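Local coordinates for beta-lactamase-related domain-containing protein (Bacteroides dorei DSM 17855, PDB 5TGF) that is a putative serine hydrolase of the beta-lactamase family whose natural substrate is not established, at residues T182-A187 / L207-R212; G46-D51 / F305-V310; G60-A65 / A292-N297. All coordinates share one frame; numbering follows the deposited sequence.

Contact 1 (T182-A187 / L207-R212); sequences THSHFA and LNDYIR
CG of Asp209 lies anti to that residue's carbonyl carbon (chi1 -82°) and OG of Ser184 is placed likewise (chi1 -63°), which lets the carboxylate and the hydroxyl meet between helix 207-218 and the loop after helix 167-179 in this serine beta-lactamase-like fold. Asp209 stands in the first turn of its helix and gathers donors from three successive loop residues. The backbone N of Thr182 reaches Asp209 OD1 at 3.1 Å, on the syn side but 33° out of the carboxylate plane. OD2 of Asp209 is gripped twice. The backbone N of His183 donates to the syn lone pair of Asp209 OD2 at 2.8 Å, while Ser184 OG donates to the anti lone pair of the same oxygen at 2.7 Å. Ser184 OG is also hydrogen-bonded to Thr205 OG1, which ties the loop to the chain just ahead of the helix. Buried among these neutral donors and close to a helix N-terminus, the carboxylate probably stays ionised. One turn on, Arg212 NH1 adds a further link to the same region by bonding to Leu179 O. A water bridges the two segments: it lies 3.0 Å from His183 ND1 and donates weakly to Asp209 OD1 at 3.3 Å.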
loop_
_atom_site.group_PDB
_atom_site.type_symbol
_atom_site.label_atom_id
_atom_site.label_comp_id
_atom_site.label_asym_id
_atom_site.label_seq_id
_atom_site.Cartn_x
_atom_site.Cartn_y
_atom_site.Cartn_z
ATOM N N THR A 182 17.424 -2.232 3.664
ATOM C CA THR A 182 18.346 -1.369 4.447
ATOM C C THR A 182 18.217 0.113 4.238
ATOM O O THR A 182 18.919 0.885 4.912
ATOM C CB THR A 182 19.813 -1.747 4.199
ATOM O OG1 THR A 182 20.069 -1.705 2.806
ATOM C CG2 THR A 182 20.071 -3.157 4.770
ATOM N N HIS A 183 17.340 0.547 3.341
ATOM C CA HIS A 183 17.198 1.966 3.082
ATOM C C HIS A 183 15.731 2.407 3.115
ATOM O O HIS A 183 15.343 3.258 2.334
ATOM C CB HIS A 183 17.803 2.294 1.705
ATOM C CG HIS A 183 19.264 1.991 1.601
ATOM N ND1 HIS A 183 19.748 0.890 0.932
ATOM C CD2 HIS A 183 20.346 2.625 2.114
ATOM C CE1 HIS A 183 21.069 0.861 1.029
ATOM N NE2 HIS A 183 21.453 1.890 1.758
ATOM N N SER A 184 14.914 1.784 3.953
ATOM C CA SER A 184 13.504 2.121 4.036
ATOM C C SER A 184 13.114 2.706 5.386
ATOM O O SER A 184 13.660 2.307 6.415
ATOM C CB SER A 184 12.651 0.890 3.747
ATOM O OG SER A 184 12.869 0.446 2.429
ATOM N N HIS A 185 12.148 3.627 5.398
ATOM C CA HIS A 185 11.558 4.113 6.657
ATOM C C HIS A 185 10.235 4.845 6.412
ATOM O O HIS A 185 10.049 5.448 5.349
ATOM C CB HIS A 185 12.495 5.056 7.406
ATOM C CG HIS A 185 13.126 6.104 6.560
ATOM N ND1 HIS A 185 12.466 7.252 6.180
ATOM C CD2 HIS A 185 14.351 6.170 5.992
ATOM C CE1 HIS A 185 13.268 7.995 5.443
ATOM N NE2 HIS A 185 14.399 7.341 5.271
ATOM N N PHE A 186 9.329 4.751 7.382
ATOM C CA PHE A 186 8.063 5.516 7.412
ATOM C C PHE A 186 8.201 6.872 8.088
ATOM O O PHE A 186 7.419 7.780 7.813
ATOM C CB PHE A 186 6.993 4.708 8.152
ATOM C CG PHE A 186 6.441 3.544 7.367
ATOM C CD1 PHE A 186 5.361 3.714 6.504
ATOM C CD2 PHE A 186 6.990 2.262 7.503
ATOM C CE1 PHE A 186 4.798 2.609 5.854
ATOM C CE2 PHE A 186 6.440 1.173 6.833
ATOM C CZ PHE A 186 5.362 1.348 5.999
ATOM N N ALA A 187 9.171 6.990 8.993
ATOM C CA ALA A 187 9.425 8.220 9.744
ATOM C C ALA A 187 10.927 8.443 9.785
ATOM O O ALA A 187 11.687 7.458 9.738
ATOM C CB ALA A 187 8.894 8.076 11.163
ATOM N N LEU A 207 13.960 0.553 -5.002
ATOM C CA LEU A 207 13.576 -0.594 -5.796
ATOM C C LEU A 207 14.031 -1.902 -5.137
ATOM O O LEU A 207 13.206 -2.820 -4.987
ATOM C CB LEU A 207 14.163 -0.519 -7.195
ATOM C CG LEU A 207 13.875 -1.741 -8.091
ATOM C CD1 LEU A 207 12.384 -1.802 -8.409
ATOM C CD2 LEU A 207 14.717 -1.759 -9.357
ATOM N N ASN A 208 15.301 -1.962 -4.691
ATOM C CA ASN A 208 15.858 -3.200 -4.143
ATOM C C ASN A 208 15.164 -3.582 -2.843
ATOM O O ASN A 208 14.819 -4.737 -2.664
ATOM C CB ASN A 208 17.383 -3.094 -3.937
ATOM C CG ASN A 208 18.148 -3.047 -5.252
ATOM O OD1 ASN A 208 17.643 -3.470 -6.301
ATOM N ND2 ASN A 208 19.358 -2.471 -5.219
ATOM N N ASP A 209 14.892 -2.605 -1.975
ATOM C CA ASP A 209 14.183 -2.872 -0.736
ATOM C C ASP A 209 12.775 -3.401 -0.993
ATOM O O ASP A 209 12.373 -4.406 -0.409
ATOM C CB ASP A 209 14.116 -1.632 0.141
ATOM C CG ASP A 209 15.380 -1.415 0.940
ATOM O OD1 ASP A 209 16.411 -2.123 0.706
ATOM O OD2 ASP A 209 15.319 -0.537 1.819
ATOM N N TYR A 210 11.999 -2.723 -1.841
ATOM C CA TYR A 210 10.589 -3.078 -1.960
ATOM C C TYR A 210 10.401 -4.419 -2.694
ATOM O O TYR A 210 9.473 -5.172 -2.413
ATOM C CB TYR A 210 9.807 -1.952 -2.690
ATOM C CG TYR A 210 8.335 -1.905 -2.370
ATOM C CD1 TYR A 210 7.453 -2.827 -2.923
ATOM C CD2 TYR A 210 7.799 -0.908 -1.560
ATOM C CE1 TYR A 210 6.096 -2.754 -2.682
ATOM C CE2 TYR A 210 6.443 -0.876 -1.268
ATOM C CZ TYR A 210 5.601 -1.796 -1.823
ATOM O OH TYR A 210 4.264 -1.787 -1.508
ATOM N N ILE A 211 11.309 -4.731 -3.607
ATOM C CA ILE A 211 11.292 -6.045 -4.258
ATOM C C ILE A 211 11.453 -7.176 -3.220
ATOM O O ILE A 211 10.848 -8.223 -3.370
ATOM C CB ILE A 211 12.377 -6.100 -5.374
ATOM C CG1 ILE A 211 11.847 -5.419 -6.649
ATOM C CG2 ILE A 211 12.758 -7.529 -5.750
ATOM C CD1 ILE A 211 10.748 -6.208 -7.379
ATOM N N ARG A 212 12.281 -6.972 -2.193
ATOM C CA ARG A 212 12.407 -7.976 -1.115
ATOM C C ARG A 212 11.108 -8.200 -0.380
ATOM O O ARG A 212 10.735 -9.360 -0.075
ATOM C CB ARG A 212 13.518 -7.620 -0.105
ATOM C CG ARG A 212 14.914 -7.552 -0.707
ATOM C CD ARG A 212 15.856 -6.778 0.200
ATOM N NE ARG A 212 17.206 -6.797 -0.338
ATOM C CZ ARG A 212 18.128 -7.690 -0.016
ATOM N NH1 ARG A 212 17.889 -8.597 0.902
ATOM N NH2 ARG A 212 19.301 -7.651 -0.604
HETATM O O HOH W 1 18.276 -0.340 -1.395
#

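Contact 2 (G46-D51 / F305-V310)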
loop_
_atom_site.group_PDB
_atom_site.type_symbol
_atom_site.label_atom_id
_atom_site.label_comp_id
_atom_site.label_asym_id
_atom_site.label_seq_id
_atom_site.Cartn_x
_atom_site.Cartn_y
_atom_site.Cartn_z
ATOM N N GLY A 46 17.144 7.461 -16.363
ATOM C CA GLY A 46 17.564 8.772 -15.898
ATOM C C GLY A 46 18.603 8.660 -14.809
ATOM O O GLY A 46 19.555 7.905 -14.944
ATOM N N SER A 47 18.387 9.378 -13.716
ATOM C CA SER A 47 19.331 9.477 -12.612
ATOM C C SER A 47 19.347 8.257 -11.692
ATOM O O SER A 47 20.250 8.122 -10.884
ATOM C CB SER A 47 19.004 10.739 -11.766
ATOM O OG SER A 47 17.588 10.890 -11.610
ATOM N N PHE A 48 18.365 7.368 -11.807
ATOM C CA PHE A 48 18.107 6.363 -10.770
ATOM C C PHE A 48 19.055 5.169 -10.822
ATOM O O PHE A 48 19.554 4.813 -11.876
ATOM C CB PHE A 48 16.670 5.816 -10.918
ATOM C CG PHE A 48 15.636 6.610 -10.197
ATOM C CD1 PHE A 48 15.654 7.996 -10.209
ATOM C CD2 PHE A 48 14.662 5.960 -9.456
ATOM C CE1 PHE A 48 14.679 8.727 -9.550
ATOM C CE2 PHE A 48 13.699 6.678 -8.790
ATOM C CZ PHE A 48 13.708 8.066 -8.832
ATOM N N THR A 49 19.229 4.540 -9.678
ATOM C CA THR A 49 19.721 3.174 -9.542
ATOM C C THR A 49 18.731 2.358 -8.730
ATOM O O THR A 49 17.777 2.902 -8.172
ATOM C CB THR A 49 21.061 3.161 -8.770
ATOM O OG1 THR A 49 20.836 3.481 -7.386
ATOM C CG2 THR A 49 22.056 4.127 -9.377
ATOM N N GLY A 50 19.034 1.068 -8.529
ATOM C CA GLY A 50 18.226 0.202 -7.657
ATOM C C GLY A 50 18.168 0.674 -6.196
ATOM O O GLY A 50 17.393 0.155 -5.369
ATOM N N ASP A 51 19.107 1.537 -5.834
ATOM C CA ASP A 51 19.279 1.959 -4.466
ATOM C C ASP A 51 18.875 3.435 -4.256
ATOM O O ASP A 51 19.062 3.970 -3.187
ATOM C CB ASP A 51 20.718 1.689 -4.008
ATOM C CG ASP A 51 21.037 0.186 -3.897
ATOM O OD1 ASP A 51 20.244 -0.617 -3.363
ATOM O OD2 ASP A 51 22.108 -0.202 -4.365
ATOM N N PHE A 305 7.800 -4.075 -9.476
ATOM C CA PHE A 305 7.728 -2.763 -8.844
ATOM C C PHE A 305 8.338 -1.764 -9.796
ATOM O O PHE A 305 9.474 -1.956 -10.266
ATOM C CB PHE A 305 8.459 -2.774 -7.512
ATOM C CG PHE A 305 8.386 -1.464 -6.756
ATOM C CD1 PHE A 305 7.182 -0.769 -6.658
ATOM C CD2 PHE A 305 9.461 -1.025 -6.008
ATOM C CE1 PHE A 305 7.067 0.382 -5.901
ATOM C CE2 PHE A 305 9.371 0.134 -5.260
ATOM C CZ PHE A 305 8.181 0.856 -5.220
ATOM N N PHE A 306 7.582 -0.716 -10.114
ATOM C CA PHE A 306 8.136 0.481 -10.759
ATOM C C PHE A 306 8.207 1.599 -9.718
ATOM O O PHE A 306 7.177 1.957 -9.070
ATOM C CB PHE A 306 7.251 0.906 -11.939
ATOM C CG PHE A 306 7.593 2.241 -12.530
ATOM C CD1 PHE A 306 8.714 2.398 -13.360
ATOM C CD2 PHE A 306 6.769 3.333 -12.336
ATOM C CE1 PHE A 306 8.988 3.632 -13.951
ATOM C CE2 PHE A 306 7.051 4.554 -12.899
ATOM C CZ PHE A 306 8.183 4.712 -13.690
ATOM N N ILE A 307 9.407 2.175 -9.562
ATOM C CA ILE A 307 9.624 3.254 -8.596
ATOM C C ILE A 307 10.057 4.535 -9.325
ATOM O O ILE A 307 10.887 4.519 -10.250
ATOM C CB ILE A 307 10.615 2.859 -7.491
ATOM C CG1 ILE A 307 10.551 3.829 -6.320
ATOM C CG2 ILE A 307 12.028 2.719 -8.034
ATOM C CD1 ILE A 307 11.435 3.395 -5.143
ATOM N N ALA A 308 9.426 5.641 -8.941
ATOM C CA ALA A 308 9.608 6.926 -9.529
ATOM C C ALA A 308 8.750 7.936 -8.766
ATOM O O ALA A 308 7.901 7.537 -7.962
ATOM C CB ALA A 308 9.212 6.906 -11.001
ATOM N N HIS A 309 8.982 9.215 -9.022
ATOM C CA HIS A 309 8.205 10.297 -8.395
ATOM C C HIS A 309 7.936 11.356 -9.463
ATOM O O HIS A 309 8.840 12.006 -9.966
ATOM C CB HIS A 309 8.913 10.898 -7.174
ATOM C CG HIS A 309 8.032 11.787 -6.343
ATOM N ND1 HIS A 309 7.429 12.926 -6.848
ATOM C CD2 HIS A 309 7.585 11.665 -5.072
ATOM C CE1 HIS A 309 6.660 13.466 -5.910
ATOM N NE2 HIS A 309 6.723 12.711 -4.837
ATOM N N VAL A 310 6.674 11.521 -9.808
ATOM C CA VAL A 310 6.256 12.474 -10.872
ATOM C C VAL A 310 6.765 13.876 -10.550
ATOM O O VAL A 310 6.913 14.275 -9.367
ATOM C CB VAL A 310 4.697 12.434 -11.059
ATOM C CG1 VAL A 310 4.016 13.163 -9.896
ATOM C CG2 VAL A 310 4.251 13.009 -12.399
#
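Phe48 and Ala308 bring the two backbones nearest, with CA atoms 8.6 Å apart, and no hydrogen bond joins the loop 46-51 to the chain 305-310, so the loop passes over Ile307 and Ala308 at side-chain distance. This loop leaves strand 38-46, an outermost strand of the six-stranded antiparallel sheet, and leads to the short strand 54-55; strand 302-307 lies two places further into the same sheet. The Phe48 side chain bridges that separation. Its CB is directed at the strand, and the ring corner CE2 makes the approach, coming within 3.8 Å of Ile307 O and 4.2 Å of Ala308 CA, with both partners oblique to the ring. The same CE2 meets the branch methyl CG2 of Ile307 at 4.4 Å, a loose apolar contact. Val54 touches both Phe48 and Ile307, so strand 54-55 contributes a third surface to the packing. His309 stays apart from the ring: its CG is anti to the backbone N (chi1 -168°), which leads the imidazole away, and ND1 donates to Val310 O at 2.9 Å with the acceptor near the ring plane. NE2 of His309 is hydrogen-bonded to His195 NE2, so the imidazole is held through both nitrogens. Beyond Phe48 the loop turns on an ST turn, in which the backbone N of Asp51 donates to Thr49 OG1 at 3.0 Å. Asp51 OD1 is in turn bonded to Asn208 ND2 of helix 207-218. Across the contact there is van der Waals packing without a hydrogen bond, partly against the polar carbonyl of Ile307: a partly exposed ring rests on the buried Ile307 and Ala308, while the hydrogen bonds of Thr49, Asp51 and His309 lie within the segments or lead to other parts of the chain.

Contact 3 (G60-A65 / A292-N297)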
loop_
_atom_site.group_PDB
_atom_site.type_symbol
_atom_site.label_atom_id
_atom_site.label_comp_id
_atom_site.label_asym_id
_atom_site.label_seq_id
_atom_site.Cartn_x
_atom_site.Cartn_y
_atom_site.Cartn_z
ATOM N N GLY A 60 3.405 2.559 0.404
ATOM C CA GLY A 60 3.633 2.113 1.775
ATOM C C GLY A 60 2.456 1.521 2.531
ATOM O O GLY A 60 2.679 0.878 3.558
ATOM N N LYS A 61 1.216 1.676 2.041
ATOM C CA LYS A 61 0.060 1.108 2.749
ATOM C C LYS A 61 0.190 -0.411 2.852
ATOM O O LYS A 61 -0.139 -0.987 3.878
ATOM C CB LYS A 61 -1.271 1.504 2.100
ATOM C CG LYS A 61 -1.703 2.931 2.376
ATOM C CD LYS A 61 -3.088 3.240 1.791
ATOM C CE LYS A 61 -3.599 4.624 2.166
ATOM N NZ LYS A 61 -2.895 5.757 1.517
ATOM N N TRP A 62 0.681 -1.029 1.788
ATOM C CA TRP A 62 0.874 -2.484 1.739
ATOM C C TRP A 62 1.868 -2.912 2.805
ATOM O O TRP A 62 1.643 -3.861 3.531
ATOM C CB TRP A 62 1.354 -2.900 0.352
ATOM C CG TRP A 62 1.115 -4.355 -0.018
ATOM C CD1 TRP A 62 0.748 -5.416 0.814
ATOM C CD2 TRP A 62 1.195 -4.892 -1.330
ATOM N NE1 TRP A 62 0.574 -6.560 0.066
ATOM C CE2 TRP A 62 0.869 -6.275 -1.243
ATOM C CE3 TRP A 62 1.510 -4.339 -2.567
ATOM C CZ2 TRP A 62 0.850 -7.105 -2.361
ATOM C CZ3 TRP A 62 1.444 -5.141 -3.682
ATOM C CH2 TRP A 62 1.101 -6.524 -3.571
ATOM N N VAL A 63 2.994 -2.223 2.848
ATOM C CA VAL A 63 4.049 -2.484 3.851
ATOM C C VAL A 63 3.546 -2.210 5.268
ATOM O O VAL A 63 3.804 -2.980 6.183
ATOM C CB VAL A 63 5.326 -1.674 3.555
ATOM C CG1 VAL A 63 6.404 -1.977 4.607
ATOM C CG2 VAL A 63 5.817 -1.958 2.139
ATOM N N ALA A 64 2.789 -1.140 5.461
ATOM C CA ALA A 64 2.288 -0.831 6.810
ATOM C C ALA A 64 1.282 -1.860 7.315
ATOM O O ALA A 64 1.318 -2.276 8.488
ATOM C CB ALA A 64 1.685 0.564 6.824
ATOM N N ALA A 65 0.409 -2.332 6.429
ATOM C CA ALA A 65 -0.489 -3.433 6.766
ATOM C C ALA A 65 0.307 -4.705 7.155
ATOM O O ALA A 65 -0.096 -5.437 8.077
ATOM C CB ALA A 65 -1.412 -3.735 5.597
ATOM N N ALA A 292 4.711 5.387 -8.094
ATOM C CA ALA A 292 5.161 4.101 -7.582
ATOM C C ALA A 292 4.034 3.063 -7.763
ATOM O O ALA A 292 2.867 3.320 -7.386
ATOM C CB ALA A 292 5.543 4.208 -6.109
ATOM N N TYR A 293 4.369 1.924 -8.339
ATOM C CA TYR A 293 3.383 0.871 -8.634
ATOM C C TYR A 293 3.993 -0.502 -8.349
ATOM O O TYR A 293 4.726 -1.052 -9.201
ATOM C CB TYR A 293 2.961 0.936 -10.075
ATOM C CG TYR A 293 1.872 -0.072 -10.417
ATOM C CD1 TYR A 293 0.559 0.105 -9.968
ATOM C CD2 TYR A 293 2.134 -1.135 -11.246
ATOM C CE1 TYR A 293 -0.434 -0.814 -10.288
ATOM C CE2 TYR A 293 1.162 -2.049 -11.573
ATOM C CZ TYR A 293 -0.129 -1.880 -11.099
ATOM O OH TYR A 293 -1.083 -2.836 -11.429
ATOM N N PRO A 294 3.675 -1.061 -7.190
ATOM C CA PRO A 294 3.970 -2.429 -6.899
ATOM C C PRO A 294 2.786 -3.355 -7.183
ATOM O O PRO A 294 1.639 -3.015 -6.870
ATOM C CB PRO A 294 4.276 -2.378 -5.409
ATOM C CG PRO A 294 3.341 -1.310 -4.880
ATOM C CD PRO A 294 3.058 -0.384 -6.029
ATOM N N TRP A 295 3.048 -4.540 -7.717
ATOM C CA TRP A 295 1.967 -5.489 -7.915
ATOM C C TRP A 295 2.396 -6.933 -7.863
ATOM O O TRP A 295 3.581 -7.268 -8.090
ATOM C CB TRP A 295 1.253 -5.210 -9.226
ATOM C CG TRP A 295 1.897 -5.802 -10.440
ATOM C CD1 TRP A 295 1.451 -6.886 -11.145
ATOM C CD2 TRP A 295 3.022 -5.289 -11.168
ATOM N NE1 TRP A 295 2.296 -7.137 -12.209
ATOM C CE2 TRP A 295 3.223 -6.140 -12.288
ATOM C CE3 TRP A 295 3.877 -4.187 -10.995
ATOM C CZ2 TRP A 295 4.283 -5.956 -13.208
ATOM C CZ3 TRP A 295 4.932 -3.999 -11.905
ATOM C CH2 TRP A 295 5.099 -4.866 -13.017
ATOM N N ILE A 296 1.403 -7.781 -7.651
ATOM C CA ILE A 296 1.549 -9.217 -7.817
ATOM C C ILE A 296 0.411 -9.678 -8.732
ATOM O O ILE A 296 -0.754 -9.274 -8.546
ATOM C CB ILE A 296 1.452 -9.926 -6.476
ATOM C CG1 ILE A 296 2.676 -9.623 -5.610
ATOM C CG2 ILE A 296 1.266 -11.418 -6.649
ATOM C CD1 ILE A 296 2.547 -10.201 -4.213
ATOM N N ASN A 297 0.738 -10.516 -9.722
ATOM C CA ASN A 297 -0.270 -11.230 -10.513
ATOM C C ASN A 297 -0.048 -12.736 -10.357
ATOM O O ASN A 297 0.950 -13.304 -10.872
ATOM C CB ASN A 297 -0.235 -10.806 -11.979
ATOM C CG ASN A 297 -1.380 -11.429 -12.795
ATOM O OD1 ASN A 297 -1.546 -12.650 -12.828
ATOM N ND2 ASN A 297 -2.200 -10.591 -13.397
#
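The indole of Trp62, on helix 60-74, projects onto Pro294 and Ile296 of strand 293-297, and the side-chain contacts between them are wholly apolar. CG of Trp62 is anti to the backbone N (chi1 -158°), which directs the indole toward the strand; with chi2 -13° the six-membered ring leads. The segment axes approach to 10.3 Å, and their N-to-C directions make an angle of 60°. Trp62 CE3 lies 4.2 Å from Pro294 CG, and at the far end of the ring Trp62 CZ2 lies 4.0 Å from Ile296 CD1. The isoleucine side chain crosses the indole at about a right angle, with both CG1 and CD1 near CH2.

A second set of contacts pairs the ring rim with the strand backbone. CZ3 of Trp62 points between the two apolar residues, 3.8 Å from Pro294 O and 4.3 Å from Trp295 CA, both near the ring plane. The alternation of the strand gives Trp295 the other side: its CB points away from the helix and its side chain packs on Ser330 and Val333.

Through Trp62 alone, within these segments, helix 60-74 reaches one face of the sheet, while Trp295 on the opposite face packs on helix 328-337. Helix 207-218 flanks the contact, Phe213 meeting Trp62 edge-to-face and Tyr210 touching both Trp62 and Pro294, while Phe305 of the adjacent strand 302-307 packs on Pro294.

Helix 207-218 connects all three contacts. Contact 1 lies with its centre about 12 Å from the centres of both contact 2 and contact 3, which are about 16 Å apart. Asn208 N lies 3.1 Å from Gly50 O, a probable hydrogen bond to the loop of contact 2, and Tyr210 CE1 packs 3.3 Å from Pro294 CB of contact 3. Contacts 2 and 3 share the sheet through neighbouring strands, Phe306 O standing 2.9 Å from Tyr293 N. Contact 3 comes nearest to the likely active site: Lys61, beside Trp62, is hydrogen-bonded to Ser58 and Tyr147, an arrangement consistent with the SxxK and tyrosine motifs of serine beta-lactamases.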